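Local atomic coordinates of alanine racemase (Actinobacillus succinogenes, PDB entry 3C3K), a protein that belongs to the periplasmic binding protein-like family, whose members commonly hold a small ligand in the cleft between two domains. Residues B[147-150]-B[151-154]; B[165-168]-B[169-172]; B[198-201]-B[202-206]; B[207-210]-B[211-215]. All blocks are in the same frame, centred on the assembly; numbering follows the deposited sequence.

Contact 1. Residues B[147-150]-B[151-154]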
loop_
_atom_site.group_PDB
_atom_site.type_symbol
_atom_site.label_atom_id
_atom_site.label_comp_id
_atom_site.label_asym_id
_atom_site.label_seq_id
_atom_site.Cartn_x
_atom_site.Cartn_y
_atom_site.Cartn_z
ATOM N N LEU B 147 -8.201 27.173 3.946
ATOM C CA LEU B 147 -8.252 28.565 3.445
ATOM C C LEU B 147 -9.073 29.466 4.388
ATOM O O LEU B 147 -8.663 30.583 4.733
ATOM C CB LEU B 147 -8.952 28.570 2.120
ATOM C CG LEU B 147 -8.129 28.116 0.927
ATOM C CD1 LEU B 147 -9.062 28.086 -0.298
ATOM C CD2 LEU B 147 -7.038 29.105 0.779
ATOM N N ASN B 148 -10.213 28.952 4.840
ATOM C CA ASN B 148 -11.062 29.687 5.789
ATOM C C ASN B 148 -10.395 29.932 7.115
ATOM O O ASN B 148 -10.611 30.989 7.742
ATOM C CB ASN B 148 -12.410 28.987 6.042
ATOM C CG ASN B 148 -13.223 28.832 4.782
ATOM O OD1 ASN B 148 -13.048 29.580 3.825
ATOM N ND2 ASN B 148 -14.110 27.840 4.769
ATOM N N ARG B 149 -9.615 28.980 7.591
ATOM C CA ARG B 149 -9.021 29.152 8.919
ATOM C C ARG B 149 -7.845 30.106 8.873
ATOM O O ARG B 149 -7.564 30.842 9.813
ATOM C CB ARG B 149 -8.642 27.777 9.472
ATOM C CG ARG B 149 -8.655 27.686 10.950
ATOM C CD ARG B 149 -10.075 27.833 11.498
ATOM N NE ARG B 149 -10.054 27.871 12.949
ATOM C CZ ARG B 149 -11.077 28.291 13.665
ATOM N NH1 ARG B 149 -12.170 28.671 13.036
ATOM N NH2 ARG B 149 -10.999 28.347 14.986
ATOM N N LEU B 150 -7.156 30.169 7.746
ATOM C CA LEU B 150 -6.109 31.197 7.591
ATOM C C LEU B 150 -6.700 32.587 7.666
ATOM O O LEU B 150 -6.100 33.457 8.270
ATOM C CB LEU B 150 -5.288 31.065 6.293
ATOM C CG LEU B 150 -4.461 29.777 6.074
ATOM C CD1 LEU B 150 -3.682 29.846 4.734
ATOM C CD2 LEU B 150 -3.520 29.523 7.238
ATOM N N LYS B 151 -7.830 32.794 6.980
ATOM C CA LYS B 151 -8.508 34.099 6.908
ATOM C C LYS B 151 -9.065 34.377 8.293
ATOM O O LYS B 151 -9.117 35.518 8.739
ATOM C CB LYS B 151 -9.707 34.074 5.949
ATOM C CG LYS B 151 -9.494 33.865 4.420
ATOM C CD LYS B 151 -8.307 34.653 3.919
ATOM C CE LYS B 151 -7.061 33.734 3.699
ATOM N NZ LYS B 151 -5.737 34.425 3.369
ATOM N N PHE B 152 -9.540 33.333 8.957
ATOM C CA PHE B 152 -10.000 33.505 10.319
ATOM C C PHE B 152 -8.916 34.051 11.248
ATOM O O PHE B 152 -9.187 34.772 12.199
ATOM C CB PHE B 152 -10.485 32.176 10.860
ATOM C CG PHE B 152 -10.806 32.197 12.296
ATOM C CD1 PHE B 152 -12.037 32.704 12.743
ATOM C CD2 PHE B 152 -9.967 31.621 13.185
ATOM C CE1 PHE B 152 -12.364 32.671 14.098
ATOM C CE2 PHE B 152 -10.279 31.586 14.534
ATOM C CZ PHE B 152 -11.464 32.114 14.993
ATOM N N HIS B 153 -7.684 33.653 10.995
ATOM C CA HIS B 153 -6.550 34.143 11.806
ATOM C C HIS B 153 -5.910 35.384 11.196
ATOM O O HIS B 153 -4.873 35.833 11.624
ATOM C CB HIS B 153 -5.507 33.025 11.977
ATOM C CG HIS B 153 -5.945 31.949 12.926
ATOM N ND1 HIS B 153 -6.212 32.193 14.257
ATOM C CD2 HIS B 153 -6.196 30.630 12.721
ATOM C CE1 HIS B 153 -6.568 31.058 14.839
ATOM N NE2 HIS B 153 -6.584 30.098 13.928
ATOM N N GLY B 154 -6.527 35.909 10.154
ATOM C CA GLY B 154 -6.013 37.114 9.523
ATOM C C GLY B 154 -4.626 36.970 8.929
ATOM O O GLY B 154 -3.902 37.916 8.914
#
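Residues Leu147 to Phe152 form the last turn and a half of helix 137-152, in which Lys151 N donates to Leu147 O (3.3 Å) and Phe152 N to Asn148 O (2.8 Å). His153, the first residue past the helix, still bonds its N to Arg149 O (3.1 Å). A Schellman motif then ends the helix: Gly154 N turns back to Lys151 O, and Leu155 N reaches Leu150 O. Gly154 takes the positive-phi C-prime place, easily adopted by glycine because it lacks a CB.

In a cation-pi stack the guanidinium of Arg149 lies flat on the Phe152 ring, with centres 3.9 Å apart and planes only 12° from parallel. NH1 sits over the middle of the ring, while NH2 approaches Phe152 CE2 to 3.3 Å. Both side chains leave the helix with CG opposite the backbone N (chi1 -152° in Arg149, 172° in Phe152), and a bend at chi2 brings the arginine chain over the ring. Phe152 CD2 also meets the face of the His153 imidazole, 3.7 Å above that plane. Asp117 supplies the polar partner: its OD1 receives Arg149 NE in a salt bridge and His153 NE2 in a hydrogen bond, a shared partner that should help hold both flat groups in place and probably offsets the arginine's charge.

Leu150 is the buried residue here, packing on Val116 of helix 108-121 and on Leu155. The turn thus closes the helix of the beta-alpha-beta unit between strands 127-131 and 159-162, alongside helix 108-121.

Contact 2. Residues B[165-168]-B[169-172]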
loop_
_atom_site.group_PDB
_atom_site.type_symbol
_atom_site.label_atom_id
_atom_site.label_comp_id
_atom_site.label_asym_id
_atom_site.label_seq_id
_atom_site.Cartn_x
_atom_site.Cartn_y
_atom_site.Cartn_z
ATOM N N ASN B 165 0.190 12.741 -8.400
ATOM C CA ASN B 165 -0.001 11.365 -7.932
ATOM C C ASN B 165 0.057 11.278 -6.435
ATOM O O ASN B 165 0.506 12.204 -5.816
ATOM C CB ASN B 165 1.091 10.520 -8.525
ATOM C CG ASN B 165 1.017 10.508 -10.024
ATOM O OD1 ASN B 165 0.007 10.152 -10.587
ATOM N ND2 ASN B 165 2.057 10.955 -10.669
ATOM N N LEU B 166 -0.392 10.159 -5.854
ATOM C CA LEU B 166 -0.246 9.986 -4.454
ATOM C C LEU B 166 1.046 9.198 -4.191
ATOM O O LEU B 166 1.018 7.994 -3.974
ATOM C CB LEU B 166 -1.503 9.301 -3.815
ATOM C CG LEU B 166 -1.408 9.409 -2.287
ATOM C CD1 LEU B 166 -1.833 10.758 -1.831
ATOM C CD2 LEU B 166 -2.170 8.292 -1.562
ATOM N N ASP B 167 2.183 9.875 -4.186
ATOM C CA ASP B 167 3.444 9.219 -3.860
ATOM C C ASP B 167 4.428 10.235 -3.366
ATOM O O ASP B 167 4.181 11.424 -3.497
ATOM C CB ASP B 167 4.008 8.380 -5.040
ATOM C CG ASP B 167 4.301 9.186 -6.292
ATOM O OD1 ASP B 167 4.576 10.381 -6.227
ATOM O OD2 ASP B 167 4.301 8.573 -7.374
ATOM N N TYR B 168 5.549 9.774 -2.805
ATOM C CA TYR B 168 6.463 10.669 -2.102
ATOM C C TYR B 168 7.089 11.664 -3.108
ATOM O O TYR B 168 7.261 12.804 -2.785
ATOM C CB TYR B 168 7.515 9.876 -1.311
ATOM C CG TYR B 168 8.749 9.594 -2.114
ATOM C CD1 TYR B 168 9.858 10.464 -2.077
ATOM C CD2 TYR B 168 8.809 8.486 -2.943
ATOM C CE1 TYR B 168 10.979 10.229 -2.847
ATOM C CE2 TYR B 168 9.949 8.222 -3.706
ATOM C CZ TYR B 168 11.018 9.088 -3.652
ATOM O OH TYR B 168 12.123 8.797 -4.405
ATOM N N MET B 169 7.361 11.228 -4.320
ATOM C CA MET B 169 7.920 12.101 -5.337
ATOM C C MET B 169 6.982 13.250 -5.619
ATOM O O MET B 169 7.443 14.393 -5.802
ATOM C CB MET B 169 8.234 11.332 -6.656
ATOM C CG MET B 169 8.904 12.232 -7.735
ATOM S SD MET B 169 10.431 13.038 -7.174
ATOM C CE MET B 169 11.293 11.745 -6.154
ATOM N N ALA B 170 5.661 12.965 -5.681
ATOM C CA ALA B 170 4.708 14.029 -5.887
ATOM C C ALA B 170 4.762 15.022 -4.751
ATOM O O ALA B 170 4.626 16.206 -4.967
ATOM C CB ALA B 170 3.343 13.489 -6.024
ATOM N N GLY B 171 4.947 14.542 -3.529
ATOM C CA GLY B 171 5.056 15.423 -2.368
ATOM C C GLY B 171 6.279 16.360 -2.456
ATOM O O GLY B 171 6.255 17.527 -2.035
ATOM N N LYS B 172 7.363 15.787 -2.949
ATOM C CA LYS B 172 8.658 16.382 -2.991
ATOM C C LYS B 172 8.578 17.485 -4.052
ATOM O O LYS B 172 8.988 18.620 -3.797
ATOM C CB LYS B 172 9.659 15.263 -3.407
ATOM C CG LYS B 172 11.065 15.572 -3.203
ATOM C CD LYS B 172 12.000 14.346 -3.312
ATOM C CE LYS B 172 13.417 14.907 -3.373
ATOM N NZ LYS B 172 14.390 13.803 -3.365
#
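Asp167 caps the helix that carries Ala170: its OD1 accepts the hydrogen of Ala170 N at 2.9 Å, with an N-H...O angle of 154°. It is the N-cap residue of helix 168-179. Its CG lies between the backbone N and the carbonyl carbon (chi1 60°), the placement that lets a short acidic side chain fold back over the first turn. The Asp167 carbonyl is used as well, receiving Gly171 N at 3.2 Å, and one residue further on Lys172 N donates to Tyr168 O at 3.0 Å.

Not every polar group is matched. Asn165 N is buried without a partner, while Asn165 O abuts Ala170 CB at 3.1 Å, a close fit that suits a small residue. Tyr168 turns one ring face over the following peptide, its CG 3.1 Å from Met169 N. Bends at chi2 and chi3 carry the methionine methyl to the same aromatic group, Met169 CE lying 3.7 Å from Tyr168 CE1. Tyr168 OH makes a weak hydrogen bond with Gln226 of the second subunit. Lys172 is drawn out straight beyond CG.

The chemistry is that of a helix start, where N-H groups of the first turn have no preceding helical carbonyl, and Asp167 OD1 serves that of Ala170. A negative carboxylate placed against the positive end of the helix dipole should be favourable, probably helping to keep Asp167 ionised, while the extended lysine brings its charge to Gln201 and Glu205 of helix 193-205, the second of which can balance it.

Contact 3. Residues B[198-201]-B[202-206]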
loop_
_atom_site.group_PDB
_atom_site.type_symbol
_atom_site.label_atom_id
_atom_site.label_comp_id
_atom_site.label_asym_id
_atom_site.label_seq_id
_atom_site.Cartn_x
_atom_site.Cartn_y
_atom_site.Cartn_z
ATOM N N GLY B 198 7.344 13.091 1.443
ATOM C CA GLY B 198 8.068 13.706 0.316
ATOM C C GLY B 198 8.373 15.157 0.626
ATOM O O GLY B 198 9.437 15.693 0.264
ATOM N N ALA B 199 7.458 15.808 1.340
ATOM C CA ALA B 199 7.764 17.172 1.742
ATOM C C ALA B 199 9.001 17.216 2.671
ATOM O O ALA B 199 9.904 18.015 2.454
ATOM C CB ALA B 199 6.547 17.846 2.329
ATOM N N ILE B 200 9.054 16.327 3.659
ATOM C CA ILE B 200 10.174 16.194 4.577
ATOM C C ILE B 200 11.481 15.908 3.805
ATOM O O ILE B 200 12.520 16.554 4.025
ATOM C CB ILE B 200 9.909 15.038 5.593
ATOM C CG1 ILE B 200 8.777 15.435 6.553
ATOM C CG2 ILE B 200 11.215 14.663 6.324
ATOM C CD1 ILE B 200 8.500 14.457 7.779
ATOM N N GLN B 201 11.426 14.995 2.851
ATOM C CA GLN B 201 12.585 14.795 1.981
ATOM C C GLN B 201 13.056 16.034 1.204
ATOM O O GLN B 201 14.248 16.358 1.195
ATOM C CB GLN B 201 12.335 13.675 0.999
ATOM C CG GLN B 201 13.635 13.368 0.273
ATOM C CD GLN B 201 13.665 12.062 -0.445
ATOM O OE1 GLN B 201 13.828 12.020 -1.672
ATOM N NE2 GLN B 201 13.619 10.974 0.318
ATOM N N ALA B 202 12.162 16.748 0.537
ATOM C CA ALA B 202 12.590 17.972 -0.185
ATOM C C ALA B 202 13.106 19.053 0.761
ATOM O O ALA B 202 14.075 19.796 0.478
ATOM C CB ALA B 202 11.407 18.535 -0.958
ATOM N N LEU B 203 12.464 19.176 1.886
ATOM C CA LEU B 203 12.851 20.179 2.877
ATOM C C LEU B 203 14.314 19.942 3.370
ATOM O O LEU B 203 15.156 20.863 3.406
ATOM C CB LEU B 203 11.859 20.141 4.042
ATOM C CG LEU B 203 10.517 20.881 3.774
ATOM C CD1 LEU B 203 9.653 20.721 4.956
ATOM C CD2 LEU B 203 10.704 22.395 3.495
ATOM N N THR B 204 14.590 18.693 3.743
ATOM C CA THR B 204 15.917 18.225 4.158
ATOM C C THR B 204 16.982 18.398 3.085
ATOM O O THR B 204 18.126 18.821 3.377
ATOM C CB THR B 204 15.860 16.760 4.553
ATOM O OG1 THR B 204 14.872 16.619 5.575
ATOM C CG2 THR B 204 17.186 16.287 5.052
ATOM N N GLU B 205 16.639 18.068 1.853
ATOM C CA GLU B 205 17.598 18.209 0.762
ATOM C C GLU B 205 17.811 19.675 0.428
ATOM O O GLU B 205 18.778 20.044 -0.208
ATOM C CB GLU B 205 17.117 17.461 -0.462
ATOM C CG GLU B 205 17.189 15.964 -0.303
ATOM C CD GLU B 205 16.580 15.242 -1.486
ATOM O OE1 GLU B 205 16.032 15.917 -2.383
ATOM O OE2 GLU B 205 16.660 14.004 -1.522
ATOM N N SER B 206 16.893 20.519 0.855
ATOM C CA SER B 206 16.982 21.944 0.582
ATOM C C SER B 206 17.716 22.611 1.754
ATOM O O SER B 206 17.965 23.791 1.727
ATOM C CB SER B 206 15.582 22.536 0.404
ATOM O OG SER B 206 15.029 22.243 -0.885
#
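Ile200 O is gripped twice by Thr204, through OG1 at 2.8 Å and through the backbone N at 3.0 Å. The two donors arrive from opposite faces of the carbonyl plane, the hydroxyl standing 36° out of it. Thr204 can do this because OG1 lies opposite its own carbonyl carbon (chi1 -56°) and so dips back along the helix, satisfying an exposed threonine's hydroxyl within the main chain. Ser206 repeats the manoeuvre at the helix end, OG donating to Ala202 O at 3.0 Å.

On another side Gln201 and Glu205 lie one turn apart, amide and carboxylate planes inclined at 35°. Glu205 OE2 rests 3.6 Å from Gln201 CG. Their oxygens would not attract each other unaided, but the ammonium of Lys172 lies between them and probably offsets this. Gln201 NE2 meanwhile donates to Gln226 O of the second subunit, so one amide serves both an intrachain bridge and the dimer. Leu203 packs CG at 3.2 Å over Ala199 O and directs its branches inward onto Val216.

With Ile200 and Leu203 on the sheet and other faces on a neighbouring helix and subunit, this is the helix of a beta-alpha-beta crossover, here linking strands 187-190 and 215-217.

Contact 4. Residues B[207-210]-B[211-215]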
loop_
_atom_site.group_PDB
_atom_site.type_symbol
_atom_site.label_atom_id
_atom_site.label_comp_id
_atom_site.label_asym_id
_atom_site.label_seq_id
_atom_site.Cartn_x
_atom_site.Cartn_y
_atom_site.Cartn_z
ATOM N N GLY B 207 18.008 21.843 2.816
ATOM C CA GLY B 207 18.726 22.367 3.999
ATOM C C GLY B 207 17.856 23.179 4.953
ATOM O O GLY B 207 18.328 24.058 5.685
ATOM N N LEU B 208 16.574 22.887 4.962
ATOM C CA LEU B 208 15.712 23.547 5.851
ATOM C C LEU B 208 15.499 22.634 7.057
ATOM O O LEU B 208 15.472 21.423 6.940
ATOM C CB LEU B 208 14.452 23.925 5.119
ATOM C CG LEU B 208 14.691 24.953 3.986
ATOM C CD1 LEU B 208 13.630 24.859 2.833
ATOM C CD2 LEU B 208 14.685 26.340 4.605
ATOM N N SER B 209 15.430 23.241 8.222
ATOM C CA SER B 209 15.300 22.532 9.473
ATOM C C SER B 209 13.833 22.328 9.719
ATOM O O SER B 209 13.042 23.217 9.475
ATOM C CB SER B 209 15.850 23.416 10.592
ATOM O OG SER B 209 17.203 23.101 10.772
ATOM N N ILE B 210 13.481 21.187 10.269
ATOM C CA ILE B 210 12.095 20.864 10.538
ATOM C C ILE B 210 12.009 20.518 12.008
ATOM O O ILE B 210 12.688 19.600 12.453
ATOM C CB ILE B 210 11.661 19.634 9.709
ATOM C CG1 ILE B 210 11.924 19.831 8.188
ATOM C CG2 ILE B 210 10.161 19.242 10.001
ATOM C CD1 ILE B 210 11.874 18.513 7.371
ATOM N N PRO B 211 11.141 21.196 12.777
ATOM C CA PRO B 211 10.175 22.255 12.402
ATOM C C PRO B 211 10.705 23.654 12.377
ATOM O O PRO B 211 9.958 24.578 12.064
ATOM C CB PRO B 211 9.135 22.160 13.525
ATOM C CG PRO B 211 9.999 21.767 14.744
ATOM C CD PRO B 211 11.043 20.832 14.220
ATOM N N GLN B 212 11.959 23.851 12.783
ATOM C CA GLN B 212 12.430 25.211 13.119
ATOM C C GLN B 212 12.250 26.180 11.964
ATOM O O GLN B 212 11.744 27.264 12.149
ATOM C CB GLN B 212 13.895 25.172 13.600
ATOM C CG GLN B 212 14.057 24.403 14.935
ATOM C CD GLN B 212 14.045 22.834 14.844
ATOM O OE1 GLN B 212 14.172 22.217 13.778
ATOM N NE2 GLN B 212 13.927 22.200 16.023
ATOM N N ASP B 213 12.652 25.779 10.763
ATOM C CA ASP B 213 12.420 26.602 9.576
ATOM C C ASP B 213 11.015 26.374 8.980
ATOM O O ASP B 213 10.339 27.339 8.611
ATOM C CB ASP B 213 13.449 26.272 8.519
ATOM C CG ASP B 213 14.846 26.716 8.923
ATOM O OD1 ASP B 213 14.976 27.799 9.533
ATOM O OD2 ASP B 213 15.807 25.954 8.716
ATOM N N VAL B 214 10.652 25.096 8.795
ATOM C CA VAL B 214 9.395 24.705 8.164
ATOM C C VAL B 214 8.854 23.442 8.895
ATOM O O VAL B 214 9.493 22.387 8.952
ATOM C CB VAL B 214 9.548 24.403 6.700
ATOM C CG1 VAL B 214 8.183 24.034 6.050
ATOM C CG2 VAL B 214 10.208 25.605 5.889
ATOM N N ALA B 215 7.674 23.592 9.469
ATOM C CA ALA B 215 6.951 22.540 10.151
ATOM C C ALA B 215 6.237 21.730 9.054
ATOM O O ALA B 215 5.889 22.295 8.017
ATOM C CB ALA B 215 5.939 23.172 11.021
#
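The loop from helix 193-205 to strand 215-217 turns on a cis peptide bond between Ile210 and Pro211, and their backbone angles fit a type VI turn. Proline suits the place, since it accepts the cis form more readily than other residues; its carbonyl O receives Lys124 NZ. Ahead of it Gly207, at positive phi, completes the Schellman motif that ends the helix.

Across the turn Ser209 is held at both backbone ends. Its N donates to Asp213 OD2 at 2.8 Å, met on the anti side and 19° out of the carboxylate plane. Its O accepts two hydrogens: Val214 N at 3.1 Å, nearly in line with the carbonyl, and Asp213 N at 2.9 Å, from 45° above the carbonyl plane. Aspartate fits because its side chain is just long enough to return to Ser209 N, with CG opposite its own carbonyl carbon (chi1 -68°). Val214 O is buried and has no conventional partner, but Ile210 CA approaches it at 3.4 Å in a CA-H...O contact and Ile210 CG2 packs against it at 3.4 Å. Leu208 CD2 touches Asp213 CB at 4.1 Å, the two side chains crossing at about a right angle.

Leu208, Ile210 and Val214 all pack on Leu203 of helix 193-205, and Val214 also meets Ile188 of strand 187-190. Beyond them Ala215 enters the parallel sheet beside that strand, through backbone bonds to Asp186 and Ile188.

How the contacts relate
All four contacts lie in the domain built around the parallel sheet of strands 159-162, 127-131, 187-190 and 215-217, and they follow one another along the chain. Contacts 2, 3 and 4 form a connected series: contacts 2 and 3, with centres about 12 Å apart, are bridged between helices 168-179 and 193-205, while contact 4, about 9 Å from contact 3 between centres, is the loop that leads from helix 193-205 to strand 215-217. Contact 1 stands apart on helix 137-152, at least about 12 Å from the others between nearest atoms. Together they mark helix starts, ends and connections of an alternating alpha/beta domain; contacts 2 and 3 also face the second subunit.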